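PDB 4DNX: sulfate adenylyltransferase, which catalyses the transfer of the adenylyl group of ATP to sulfate, giving adenosine 5'-phosphosulfate and diphosphate. Local coordinates for residues M216-A221 against E326-D331; I195-T200 against Y282-M287; E372-E377 against E382-L387; A245-M250 against V260-Y265. One frame throughout, in Å; residues are numbered along the deposited sequence. Where two conformers were deposited one is given.

Interaction 1. Residues M216-A221 against E326-D331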
loop_
_atom_site.group_PDB
_atom_site.type_symbol
_atom_site.label_atom_id
_atom_site.label_comp_id
_atom_site.label_asym_id
_atom_site.label_seq_id
_atom_site.Cartn_x
_atom_site.Cartn_y
_atom_site.Cartn_z
ATOM N N MET A 216 22.505 2.479 12.381
ATOM C CA MET A 216 21.591 2.127 13.460
ATOM C C MET A 216 22.308 2.043 14.808
ATOM O O MET A 216 21.783 2.549 15.809
ATOM C CB MET A 216 20.847 0.831 13.162
ATOM C CG MET A 216 19.972 0.934 11.910
ATOM S SD MET A 216 19.510 -0.702 11.275
ATOM C CE MET A 216 18.221 -0.977 12.443
ATOM N N GLU A 217 23.500 1.430 14.850
ATOM C CA GLU A 217 24.235 1.302 16.126
ATOM C C GLU A 217 24.712 2.669 16.596
ATOM O O GLU A 217 24.693 2.976 17.797
ATOM C CB GLU A 217 25.427 0.352 15.978
ATOM C CG GLU A 217 26.173 0.081 17.306
ATOM C CD GLU A 217 27.414 -0.801 17.148
ATOM O OE1 GLU A 217 27.349 -1.791 16.379
ATOM O OE2 GLU A 217 28.450 -0.515 17.809
ATOM N N ALA A 218 25.103 3.522 15.650
ATOM C CA ALA A 218 25.717 4.817 16.008
ATOM C C ALA A 218 24.720 5.763 16.673
ATOM O O ALA A 218 25.076 6.529 17.571
ATOM C CB ALA A 218 26.344 5.480 14.771
ATOM N N VAL A 219 23.477 5.725 16.211
ATOM C CA VAL A 219 22.458 6.670 16.668
ATOM C C VAL A 219 21.436 6.000 17.593
ATOM O O VAL A 219 20.442 6.639 17.987
ATOM C CB VAL A 219 21.772 7.393 15.466
ATOM C CG1 VAL A 219 22.827 7.852 14.441
ATOM C CG2 VAL A 219 20.709 6.493 14.789
ATOM N N GLU A 220 21.717 4.742 17.952
ATOM C CA GLU A 220 20.850 3.872 18.770
ATOM C C GLU A 220 19.437 3.749 18.191
ATOM O O GLU A 220 18.448 3.869 18.924
ATOM C CB GLU A 220 20.811 4.361 20.228
ATOM C CG GLU A 220 22.087 4.047 21.004
ATOM C CD GLU A 220 22.304 4.963 22.222
ATOM O OE1 GLU A 220 23.421 4.942 22.779
ATOM O OE2 GLU A 220 21.370 5.701 22.628
ATOM N N ALA A 221 19.351 3.531 16.877
ATOM C CA ALA A 221 18.050 3.407 16.208
ATOM C C ALA A 221 17.341 2.086 16.507
ATOM O O ALA A 221 17.958 1.016 16.728
ATOM C CB ALA A 221 18.196 3.559 14.715
ATOM N N GLU A 326 18.409 14.357 11.433
ATOM C CA GLU A 326 19.876 14.455 11.529
ATOM C C GLU A 326 20.506 13.614 10.419
ATOM O O GLU A 326 19.911 12.650 9.974
ATOM C CB GLU A 326 20.352 13.929 12.884
ATOM C CG GLU A 326 19.947 14.812 14.051
ATOM C CD GLU A 326 20.436 14.259 15.369
ATOM O OE1 GLU A 326 19.599 14.089 16.294
ATOM O OE2 GLU A 326 21.656 13.972 15.474
ATOM N N ILE A 327 21.712 13.988 9.983
ATOM C CA ILE A 327 22.374 13.254 8.917
ATOM C C ILE A 327 23.386 12.306 9.541
ATOM O O ILE A 327 24.161 12.721 10.411
ATOM C CB ILE A 327 23.103 14.210 7.936
ATOM C CG1 ILE A 327 22.103 15.202 7.272
ATOM C CG2 ILE A 327 23.903 13.391 6.865
ATOM C CD1 ILE A 327 20.787 14.590 6.755
ATOM N N PHE A 328 23.371 11.052 9.095
ATOM C CA PHE A 328 24.454 10.133 9.361
ATOM C C PHE A 328 25.402 10.211 8.159
ATOM O O PHE A 328 24.994 9.892 7.037
ATOM C CB PHE A 328 23.961 8.686 9.498
ATOM C CG PHE A 328 25.107 7.715 9.765
ATOM C CD1 PHE A 328 25.709 7.009 8.733
ATOM C CD2 PHE A 328 25.603 7.583 11.054
ATOM C CE1 PHE A 328 26.813 6.129 9.012
ATOM C CE2 PHE A 328 26.685 6.704 11.331
ATOM C CZ PHE A 328 27.274 5.996 10.300
ATOM N N ARG A 329 26.632 10.648 8.405
ATOM C CA ARG A 329 27.582 10.913 7.318
ATOM C C ARG A 329 28.359 9.638 7.032
ATOM O O ARG A 329 29.203 9.232 7.837
ATOM C CB ARG A 329 28.532 12.049 7.714
ATOM C CG ARG A 329 27.852 13.397 7.749
ATOM C CD ARG A 329 28.806 14.515 8.232
ATOM N NE ARG A 329 28.125 15.807 8.118
ATOM C CZ ARG A 329 28.737 16.990 8.143
ATOM N NH1 ARG A 329 30.052 17.070 8.306
ATOM N NH2 ARG A 329 28.021 18.096 8.028
ATOM N N ALA A 330 28.033 9.009 5.910
ATOM C CA ALA A 330 28.686 7.768 5.481
ATOM C C ALA A 330 29.882 8.032 4.559
ATOM O O ALA A 330 30.104 9.156 4.088
ATOM C CB ALA A 330 27.673 6.870 4.794
ATOM N N ASP A 331 30.674 6.986 4.325
ATOM C CA ASP A 331 31.836 7.046 3.434
ATOM C C ASP A 331 32.070 5.616 2.930
ATOM O O ASP A 331 31.336 4.686 3.328
ATOM C CB ASP A 331 33.043 7.594 4.198
ATOM C CG ASP A 331 34.135 8.149 3.288
ATOM O OD1 ASP A 331 34.165 7.821 2.089
ATOM O OD2 ASP A 331 34.990 8.905 3.799
#
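The ring of F328 leans from its strand onto the last turn of helix 206-219, where A218 and V219 receive it. A218 presents its single methyl, CB, which stands 3.7 Å from CE2 of the F328 ring. V219 comes less close: its CG1 branch is 4.4 Å from CD2 of F328. Both carbons approach the ring obliquely and on its CD2-CE2 side, V219 nearer the base and A218 farther out. The ring reaches this position because CG of F328 lies anti to the backbone N (chi1 179°), which sets CG beside the carbonyl carbon and brings the CD2-CE2 side of the ring up to the helix. The two branches of V219 divide their work: CG1 faces F328, while CG2 packs on V196 of the central strand 195-200.

The contact belongs to the Rossmann-like parallel sheet of the ATP-sulfurylase domain, in which strand 326-329 is the outermost strand on one side within the chain and pairs with strand 291-294. Helix 206-219 lies across one face of this sheet, and F328 also touches its A215, a turn before the end. The C-terminal end of the helix is closed by a Schellman motif: E220 has positive phi, the N of A221 bonds back to the O of M216 at 2.8 Å, and a weaker bond joins the N of E220 to the O of E217 at 3.5 Å. On the strand, R329 belongs to the other face, where it forms a salt bridge with D315, and the side chain of A330 rests on L211 of helix 206-219.

Interaction 2. Residues I195-T200 against Y282-M287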
loop_
_atom_site.group_PDB
_atom_site.type_symbol
_atom_site.label_atom_id
_atom_site.label_comp_id
_atom_site.label_asym_id
_atom_site.label_seq_id
_atom_site.Cartn_x
_atom_site.Cartn_y
_atom_site.Cartn_z
ATOM N N ILE A 195 14.739 6.280 14.092
ATOM C CA ILE A 195 14.545 5.548 12.826
ATOM C C ILE A 195 15.526 6.087 11.785
ATOM O O ILE A 195 15.522 7.303 11.510
ATOM C CB ILE A 195 13.074 5.761 12.271
ATOM C CG1 ILE A 195 12.025 5.362 13.342
ATOM C CG2 ILE A 195 12.873 4.984 10.976
ATOM C CD1 ILE A 195 11.607 6.515 14.245
ATOM N N VAL A 196 16.379 5.210 11.226
ATOM C CA VAL A 196 17.309 5.613 10.141
ATOM C C VAL A 196 16.631 5.402 8.791
ATOM O O VAL A 196 15.952 4.395 8.609
ATOM C CB VAL A 196 18.561 4.710 10.201
ATOM C CG1 VAL A 196 19.475 4.923 8.959
ATOM C CG2 VAL A 196 19.329 4.936 11.518
ATOM N N ALA A 197 16.776 6.328 7.832
ATOM C CA ALA A 197 16.237 6.090 6.481
ATOM C C ALA A 197 17.418 5.885 5.526
ATOM O O ALA A 197 18.477 6.582 5.670
ATOM C CB ALA A 197 15.404 7.335 6.026
ATOM N N PHE A 198 17.255 4.956 4.587
ATOM C CA PHE A 198 18.276 4.644 3.583
ATOM C C PHE A 198 17.602 4.532 2.229
ATOM O O PHE A 198 16.711 3.717 2.081
ATOM C CB PHE A 198 18.988 3.296 3.919
ATOM C CG PHE A 198 20.022 2.875 2.880
ATOM C CD1 PHE A 198 21.232 3.568 2.784
ATOM C CD2 PHE A 198 19.761 1.810 1.998
ATOM C CE1 PHE A 198 22.200 3.178 1.812
ATOM C CE2 PHE A 198 20.753 1.418 1.026
ATOM C CZ PHE A 198 21.913 2.103 0.969
ATOM N N GLN A 199 18.083 5.301 1.236
ATOM C CA GLN A 199 17.529 5.248 -0.126
ATOM C C GLN A 199 18.300 4.237 -0.986
ATOM O O GLN A 199 19.535 4.211 -0.962
ATOM C CB GLN A 199 17.646 6.647 -0.791
ATOM C CG GLN A 199 17.164 6.667 -2.239
ATOM C CD GLN A 199 17.005 8.077 -2.799
ATOM O OE1 GLN A 199 16.566 8.992 -2.098
ATOM N NE2 GLN A 199 17.384 8.259 -4.071
ATOM N N THR A 200 17.593 3.452 -1.791
ATOM C CA THR A 200 18.289 2.635 -2.802
ATOM C C THR A 200 17.382 2.396 -3.986
ATOM O O THR A 200 16.186 2.538 -3.853
ATOM C CB THR A 200 18.751 1.265 -2.233
ATOM O OG1 THR A 200 19.626 0.644 -3.198
ATOM C CG2 THR A 200 17.565 0.372 -1.914
ATOM N N TYR A 282 14.262 16.575 3.787
ATOM C CA TYR A 282 12.955 17.173 4.044
ATOM C C TYR A 282 11.839 16.119 4.017
ATOM O O TYR A 282 11.062 16.000 5.002
ATOM C CB TYR A 282 12.717 18.218 2.973
ATOM C CG TYR A 282 11.438 19.032 3.165
ATOM C CD1 TYR A 282 10.190 18.479 2.858
ATOM C CD2 TYR A 282 11.513 20.332 3.616
ATOM C CE1 TYR A 282 9.003 19.243 3.068
ATOM C CE2 TYR A 282 10.373 21.118 3.814
ATOM C CZ TYR A 282 9.119 20.552 3.537
ATOM O OH TYR A 282 7.997 21.325 3.756
ATOM N N PHE A 283 11.752 15.339 2.937
ATOM C CA PHE A 283 10.649 14.380 2.862
ATOM C C PHE A 283 10.799 13.156 3.769
ATOM O O PHE A 283 9.792 12.559 4.187
ATOM C CB PHE A 283 10.173 14.062 1.427
ATOM C CG PHE A 283 11.127 13.293 0.547
ATOM C CD1 PHE A 283 11.225 11.903 0.632
ATOM C CD2 PHE A 283 11.753 13.964 -0.515
ATOM C CE1 PHE A 283 12.068 11.181 -0.297
ATOM C CE2 PHE A 283 12.588 13.290 -1.438
ATOM C CZ PHE A 283 12.734 11.888 -1.343
ATOM N N ARG A 284 12.050 12.864 4.134
ATOM C CA ARG A 284 12.286 11.780 5.083
ATOM C C ARG A 284 11.856 12.196 6.476
ATOM O O ARG A 284 11.415 11.356 7.281
ATOM C CB ARG A 284 13.753 11.320 5.050
ATOM C CG ARG A 284 14.007 10.110 4.146
ATOM C CD ARG A 284 13.698 10.406 2.782
ATOM N NE ARG A 284 13.817 9.337 1.752
ATOM C CZ ARG A 284 14.671 9.295 0.721
ATOM N NH1 ARG A 284 15.690 10.145 0.608
ATOM N NH2 ARG A 284 14.499 8.377 -0.239
ATOM N N GLN A 285 12.005 13.468 6.814
ATOM C CA GLN A 285 11.485 13.935 8.120
ATOM C C GLN A 285 9.971 13.826 8.090
ATOM O O GLN A 285 9.354 13.370 9.080
ATOM C CB GLN A 285 11.937 15.368 8.438
ATOM C CG GLN A 285 11.428 15.834 9.828
ATOM C CD GLN A 285 11.948 17.202 10.242
ATOM O OE1 GLN A 285 13.114 17.547 10.004
ATOM N NE2 GLN A 285 11.095 17.971 10.931
ATOM N N ASN A 286 9.361 14.240 6.970
ATOM C CA ASN A 286 7.888 14.105 6.872
ATOM C C ASN A 286 7.341 12.671 7.063
ATOM O O ASN A 286 6.311 12.483 7.680
ATOM C CB ASN A 286 7.360 14.725 5.563
ATOM C CG ASN A 286 7.154 16.212 5.696
ATOM O OD1 ASN A 286 7.014 16.727 6.808
ATOM N ND2 ASN A 286 7.080 16.907 4.565
ATOM N N MET A 287 8.071 11.679 6.564
ATOM C CA MET A 287 7.671 10.284 6.708
ATOM C C MET A 287 7.973 9.724 8.127
ATOM O O MET A 287 7.422 8.676 8.473
ATOM C CB MET A 287 8.251 9.440 5.569
ATOM C CG MET A 287 9.592 8.886 5.903
ATOM S SD MET A 287 10.280 8.087 4.418
ATOM C CE MET A 287 11.748 7.332 5.184
#
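Q199 stretches out from its strand, with CG anti to the backbone N (chi1 177°), and meets R284, whose chain bends at chi2 (62°) and then runs alongside the strand, from beside A197 to the end of Q199. The two side chains cross at nearly a right angle. The end of R284 grips one atom: NH2 donates to OE1 of Q199 over 2.8 Å and NH1 donates to the same OE1 over 3.1 Å. That oxygen lies almost in the guanidinium plane, whereas the amide plane is turned 56° from it. NH1 arrives in the carbonyl plane; NH2 is tilted from it. CE1 of F283 lies above one face of the guanidinium, offset toward its rim, and NE of R284 bonds to H227, so the group is held at several points.

Here helix 274-287 packs on the central strand of the Rossmann-like parallel sheet, against the face to which A197 and Q199 point. With a leucine in place of R284, Q199 OE1 and H227 would lose these donors, and the Q199 amide would probably be freer to turn. Nearer the helix end, CB of A197 sits 3.6 Å from CG of R284 and 3.8 Å from CE of M287, whose extended chain also rests on V225 and H227.

Interaction 3. Residues E372-E377 against E382-L387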
loop_
_atom_site.group_PDB
_atom_site.type_symbol
_atom_site.label_atom_id
_atom_site.label_comp_id
_atom_site.label_asym_id
_atom_site.label_seq_id
_atom_site.Cartn_x
_atom_site.Cartn_y
_atom_site.Cartn_z
ATOM N N GLU A 372 28.550 -16.838 -10.604
ATOM C CA GLU A 372 29.514 -17.092 -9.539
ATOM C C GLU A 372 29.092 -16.291 -8.331
ATOM O O GLU A 372 28.885 -15.075 -8.411
ATOM C CB GLU A 372 30.927 -16.685 -9.951
ATOM C CG GLU A 372 31.834 -16.434 -8.742
ATOM C CD GLU A 372 33.301 -16.272 -9.096
ATOM O OE1 GLU A 372 33.606 -15.676 -10.145
ATOM O OE2 GLU A 372 34.161 -16.742 -8.320
ATOM N N ALA A 373 28.908 -16.961 -7.204
ATOM C CA ALA A 373 28.540 -16.211 -6.015
ATOM C C ALA A 373 29.766 -15.430 -5.548
ATOM O O ALA A 373 30.869 -15.985 -5.484
ATOM C CB ALA A 373 28.044 -17.152 -4.892
ATOM N N PRO A 374 29.588 -14.160 -5.202
ATOM C CA PRO A 374 30.708 -13.414 -4.626
ATOM C C PRO A 374 31.092 -14.019 -3.286
ATOM O O PRO A 374 30.312 -14.821 -2.722
ATOM C CB PRO A 374 30.164 -11.985 -4.477
ATOM C CG PRO A 374 29.024 -11.910 -5.475
ATOM C CD PRO A 374 28.412 -13.301 -5.438
ATOM N N PRO A 375 32.258 -13.648 -2.767
ATOM C CA PRO A 375 32.663 -14.133 -1.462
ATOM C C PRO A 375 31.652 -13.708 -0.406
ATOM O O PRO A 375 30.959 -12.682 -0.592
ATOM C CB PRO A 375 34.027 -13.464 -1.246
ATOM C CG PRO A 375 34.523 -13.146 -2.599
ATOM C CD PRO A 375 33.316 -12.839 -3.403
ATOM N N PRO A 376 31.486 -14.497 0.660
ATOM C CA PRO A 376 30.466 -14.149 1.671
ATOM C C PRO A 376 30.765 -12.851 2.428
ATOM O O PRO A 376 29.878 -12.316 3.093
ATOM C CB PRO A 376 30.444 -15.360 2.615
ATOM C CG PRO A 376 31.774 -16.031 2.403
ATOM C CD PRO A 376 32.152 -15.781 0.964
ATOM N N GLU A 377 31.988 -12.333 2.287
ATOM C CA GLU A 377 32.343 -10.997 2.810
ATOM C C GLU A 377 31.602 -9.860 2.090
ATOM O O GLU A 377 31.492 -8.745 2.626
ATOM C CB GLU A 377 33.847 -10.748 2.683
ATOM C CG GLU A 377 34.711 -11.726 3.480
ATOM C CD GLU A 377 34.545 -13.176 3.012
ATOM O OE1 GLU A 377 34.073 -14.018 3.817
ATOM O OE2 GLU A 377 34.849 -13.451 1.831
ATOM N N GLU A 382 21.956 -16.214 0.007
ATOM C CA GLU A 382 20.548 -16.298 -0.426
ATOM C C GLU A 382 20.184 -15.138 -1.349
ATOM O O GLU A 382 19.335 -15.294 -2.243
ATOM C CB GLU A 382 19.603 -16.253 0.785
ATOM C CG GLU A 382 19.868 -17.402 1.735
ATOM C CD GLU A 382 20.914 -17.103 2.820
ATOM O OE1 GLU A 382 20.967 -17.940 3.746
ATOM O OE2 GLU A 382 21.688 -16.104 2.739
ATOM N N VAL A 383 20.839 -14.007 -1.126
ATOM C CA VAL A 383 20.662 -12.825 -2.006
ATOM C C VAL A 383 21.363 -13.135 -3.367
ATOM O O VAL A 383 20.791 -12.929 -4.467
ATOM C CB VAL A 383 21.209 -11.545 -1.333
ATOM C CG1 VAL A 383 21.126 -10.338 -2.289
ATOM C CG2 VAL A 383 20.418 -11.214 0.023
ATOM N N ALA A 384 22.589 -13.620 -3.296
ATOM C CA ALA A 384 23.304 -14.014 -4.511
ATOM C C ALA A 384 22.473 -14.998 -5.335
ATOM O O ALA A 384 22.431 -14.910 -6.591
ATOM C CB ALA A 384 24.661 -14.630 -4.150
ATOM N N GLN A 385 21.856 -15.986 -4.669
ATOM C CA GLN A 385 21.113 -17.005 -5.420
ATOM C C GLN A 385 19.936 -16.389 -6.208
ATOM O O GLN A 385 19.704 -16.759 -7.381
ATOM C CB GLN A 385 20.597 -18.138 -4.540
ATOM C CG GLN A 385 20.191 -19.344 -5.330
ATOM C CD GLN A 385 21.399 -19.949 -6.068
ATOM O OE1 GLN A 385 22.440 -20.225 -5.454
ATOM N NE2 GLN A 385 21.283 -20.087 -7.384
ATOM N N ILE A 386 19.223 -15.480 -5.565
ATOM C CA ILE A 386 18.068 -14.799 -6.190
ATOM C C ILE A 386 18.516 -14.087 -7.484
ATOM O O ILE A 386 17.904 -14.261 -8.559
ATOM C CB ILE A 386 17.395 -13.848 -5.223
ATOM C CG1 ILE A 386 16.558 -14.653 -4.222
ATOM C CG2 ILE A 386 16.514 -12.758 -5.963
ATOM C CD1 ILE A 386 16.080 -13.810 -3.058
ATOM N N LEU A 387 19.616 -13.349 -7.375
ATOM C CA LEU A 387 20.177 -12.639 -8.542
ATOM C C LEU A 387 20.739 -13.605 -9.609
ATOM O O LEU A 387 20.517 -13.411 -10.818
ATOM C CB LEU A 387 21.213 -11.605 -8.090
ATOM C CG LEU A 387 20.507 -10.474 -7.299
ATOM C CD1 LEU A 387 21.494 -9.609 -6.570
ATOM C CD2 LEU A 387 19.629 -9.634 -8.264
#
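A proline-rich connection between helices 361-369 and 381-393, close to the C-terminal end of the chain, folds back onto the helix it leads into. Between residues 372-377 and 382-387, the contact converges on A384. The methyl CB of A384 points to the loop and meets CD of P374 at 4.2 Å and CB of A373 at 4.3 Å. CD of P374 and CB of A373 are themselves 3.9 Å apart, so the three carbons make a nearly equilateral triangle, with the helix methyl set against a small apolar ledge. CD is the ring carbon bonded to the proline nitrogen; it is therefore the root of the pyrrolidine ring, beside the A373-P374 peptide, that touches the helix.

L368 of helix 361-369 touches both P374 and A384, and V364 adds a second contact to P374. A373 is more exposed and also touches M388, one turn along from A384. Farther down the loop, the carbonyl O of P376 accepts a hydrogen bond from R206, at the start of helix 206-219. The backbone of A373, P374 and P375 has phi and psi values in the polyproline II region, an extended form typical of consecutive prolines, here laid as a connector across two successive helices.

Interaction 4. Residues A245-M250 against V260-Y265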
loop_
_atom_site.group_PDB
_atom_site.type_symbol
_atom_site.label_atom_id
_atom_site.label_comp_id
_atom_site.label_asym_id
_atom_site.label_seq_id
_atom_site.Cartn_x
_atom_site.Cartn_y
_atom_site.Cartn_z
ATOM N N ALA A 245 12.553 -9.189 -3.909
ATOM C CA ALA A 245 12.894 -10.475 -3.275
ATOM C C ALA A 245 14.277 -10.413 -2.608
ATOM O O ALA A 245 14.467 -10.921 -1.496
ATOM C CB ALA A 245 12.881 -11.593 -4.291
ATOM N N ALA A 246 15.261 -9.816 -3.300
ATOM C CA ALA A 246 16.614 -9.701 -2.709
ATOM C C ALA A 246 16.643 -8.870 -1.421
ATOM O O ALA A 246 17.268 -9.272 -0.432
ATOM C CB ALA A 246 17.620 -9.117 -3.752
ATOM N N ILE A 247 15.947 -7.724 -1.421
ATOM C CA ILE A 247 15.937 -6.816 -0.265
ATOM C C ILE A 247 15.177 -7.471 0.883
ATOM O O ILE A 247 15.623 -7.417 2.052
ATOM C CB ILE A 247 15.363 -5.407 -0.622
ATOM C CG1 ILE A 247 16.405 -4.694 -1.514
ATOM C CG2 ILE A 247 15.112 -4.524 0.671
ATOM C CD1 ILE A 247 15.978 -3.394 -2.047
ATOM N N ARG A 248 14.045 -8.106 0.551
ATOM C CA ARG A 248 13.207 -8.729 1.606
ATOM C C ARG A 248 13.898 -9.926 2.211
ATOM O O ARG A 248 13.774 -10.176 3.424
ATOM C CB ARG A 248 11.847 -9.140 1.078
ATOM C CG ARG A 248 10.957 -7.934 0.825
ATOM C CD ARG A 248 9.606 -8.456 0.358
ATOM N NE ARG A 248 8.763 -7.440 -0.296
ATOM C CZ ARG A 248 8.085 -6.485 0.342
ATOM N NH1 ARG A 248 8.169 -6.346 1.665
ATOM N NH2 ARG A 248 7.308 -5.658 -0.354
ATOM N N THR A 249 14.647 -10.664 1.385
ATOM C CA THR A 249 15.387 -11.826 1.908
ATOM C C THR A 249 16.509 -11.388 2.860
ATOM O O THR A 249 16.749 -12.042 3.885
ATOM C CB THR A 249 15.942 -12.696 0.758
ATOM O OG1 THR A 249 14.848 -13.166 -0.024
ATOM C CG2 THR A 249 16.694 -13.929 1.299
ATOM N N MET A 250 17.219 -10.326 2.498
ATOM C CA MET A 250 18.243 -9.749 3.372
ATOM C C MET A 250 17.601 -9.342 4.707
ATOM O O MET A 250 18.095 -9.690 5.792
ATOM C CB MET A 250 18.915 -8.553 2.694
ATOM C CG MET A 250 19.747 -7.725 3.669
ATOM S SD MET A 250 20.085 -6.060 3.090
ATOM C CE MET A 250 18.444 -5.362 3.437
ATOM N N VAL A 260 13.261 -3.692 10.316
ATOM C CA VAL A 260 13.317 -3.201 8.915
ATOM C C VAL A 260 11.913 -2.945 8.366
ATOM O O VAL A 260 11.019 -3.757 8.627
ATOM C CB VAL A 260 14.023 -4.214 7.988
ATOM C CG1 VAL A 260 14.061 -3.685 6.518
ATOM C CG2 VAL A 260 15.424 -4.525 8.500
ATOM N N MET A 261 11.730 -1.810 7.657
ATOM C CA MET A 261 10.548 -1.546 6.868
ATOM C C MET A 261 10.970 -1.337 5.423
ATOM O O MET A 261 11.742 -0.440 5.161
ATOM C CB MET A 261 9.890 -0.254 7.349
ATOM C CG MET A 261 8.939 -0.419 8.459
ATOM S SD MET A 261 8.389 1.223 9.020
ATOM C CE MET A 261 7.683 1.865 7.502
ATOM N N VAL A 262 10.463 -2.170 4.512
ATOM C CA VAL A 262 10.772 -2.060 3.064
ATOM C C VAL A 262 9.635 -1.310 2.357
ATOM O O VAL A 262 8.446 -1.722 2.414
ATOM C CB VAL A 262 11.012 -3.438 2.427
ATOM C CG1 VAL A 262 11.335 -3.315 0.926
ATOM C CG2 VAL A 262 12.209 -4.151 3.128
ATOM N N THR A 263 9.996 -0.198 1.725
ATOM C CA THR A 263 8.962 0.747 1.243
ATOM C C THR A 263 9.498 1.400 0.004
ATOM O O THR A 263 10.674 1.229 -0.357
ATOM C CB THR A 263 8.713 1.906 2.240
ATOM O OG1 THR A 263 9.865 2.753 2.295
ATOM C CG2 THR A 263 8.342 1.382 3.655
ATOM N N GLY A 264 8.657 2.209 -0.614
ATOM C CA GLY A 264 9.074 2.927 -1.827
ATOM C C GLY A 264 8.276 4.184 -2.092
ATOM O O GLY A 264 7.163 4.383 -1.544
ATOM N N TYR A 265 8.828 5.038 -2.957
ATOM C CA TYR A 265 8.137 6.265 -3.295
ATOM C C TYR A 265 8.403 6.574 -4.762
ATOM O O TYR A 265 9.276 5.980 -5.378
ATOM C CB TYR A 265 8.633 7.419 -2.401
ATOM C CG TYR A 265 10.052 7.858 -2.695
ATOM C CD1 TYR A 265 11.134 7.065 -2.344
ATOM C CD2 TYR A 265 10.288 9.032 -3.439
ATOM C CE1 TYR A 265 12.406 7.456 -2.633
ATOM C CE2 TYR A 265 11.588 9.431 -3.753
ATOM C CZ TYR A 265 12.624 8.617 -3.359
ATOM O OH TYR A 265 13.908 9.019 -3.627
#
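V262 carries the strand side of this contact against I247 and R248. Its CB lies 4.1 Å from NH1 of R248, near the end of that long side chain. From CB the two methyls part. CG2, beside the backbone N, meets CG2 of I247 at 3.8 Å. CG1, which stands anti to the backbone N (chi1 180°), is 4.0 Å from the same I247 carbon and also lies over one face of the R248 guanidinium. CG2 of I247 thus touches both valine branches, and the two side chains as a whole meet at a slant. R248 runs extended from CG to NE, which carries its planar head past the valine.

The two segments are consecutive parts of a beta-alpha-beta unit: helix 240-254 leaves strand 223-230 and returns to strand 260-266, the other outermost strand of the parallel sheet within the chain. I247 continues the apolar layer onto M228, and M250 onto I226. Within the helix, OG1 of T249 donates to O of A245 at 2.7 Å, joining the backbone N of T249 on that oxygen from the opposite face.

The second subunit adds the polar half: NH2 of R248 forms a salt bridge with E182 of the second subunit, and N of V262 bonds to E189 of the second subunit. The E182 carboxylate of the second subunit probably offsets the charge of this buried guanidinium, while V262 packs on its face.

Overall arrangement
Interactions 1, 2 and 4 all reach the five-stranded parallel sheet of the Rossmann-like domain. Interaction 1 lies at one outermost strand, interaction 4 at the other, and interaction 2 on the central strand; helices 206-219 and 240-254 cover one face, helix 274-287 the other. Centres of interactions 1 and 2 are about 12 Å apart, those of 2 and 4 about 14 Å, and both pairs touch. Along the chain, 1 and 2 alternate their segments, and interaction 4 is nested inside both loops. Interaction 3 comes last, about 17 Å from interaction 4 between centres, where helix 381-393 packs on helix 240-254. The C-terminal helix is thus added outside the sheet's helical layer.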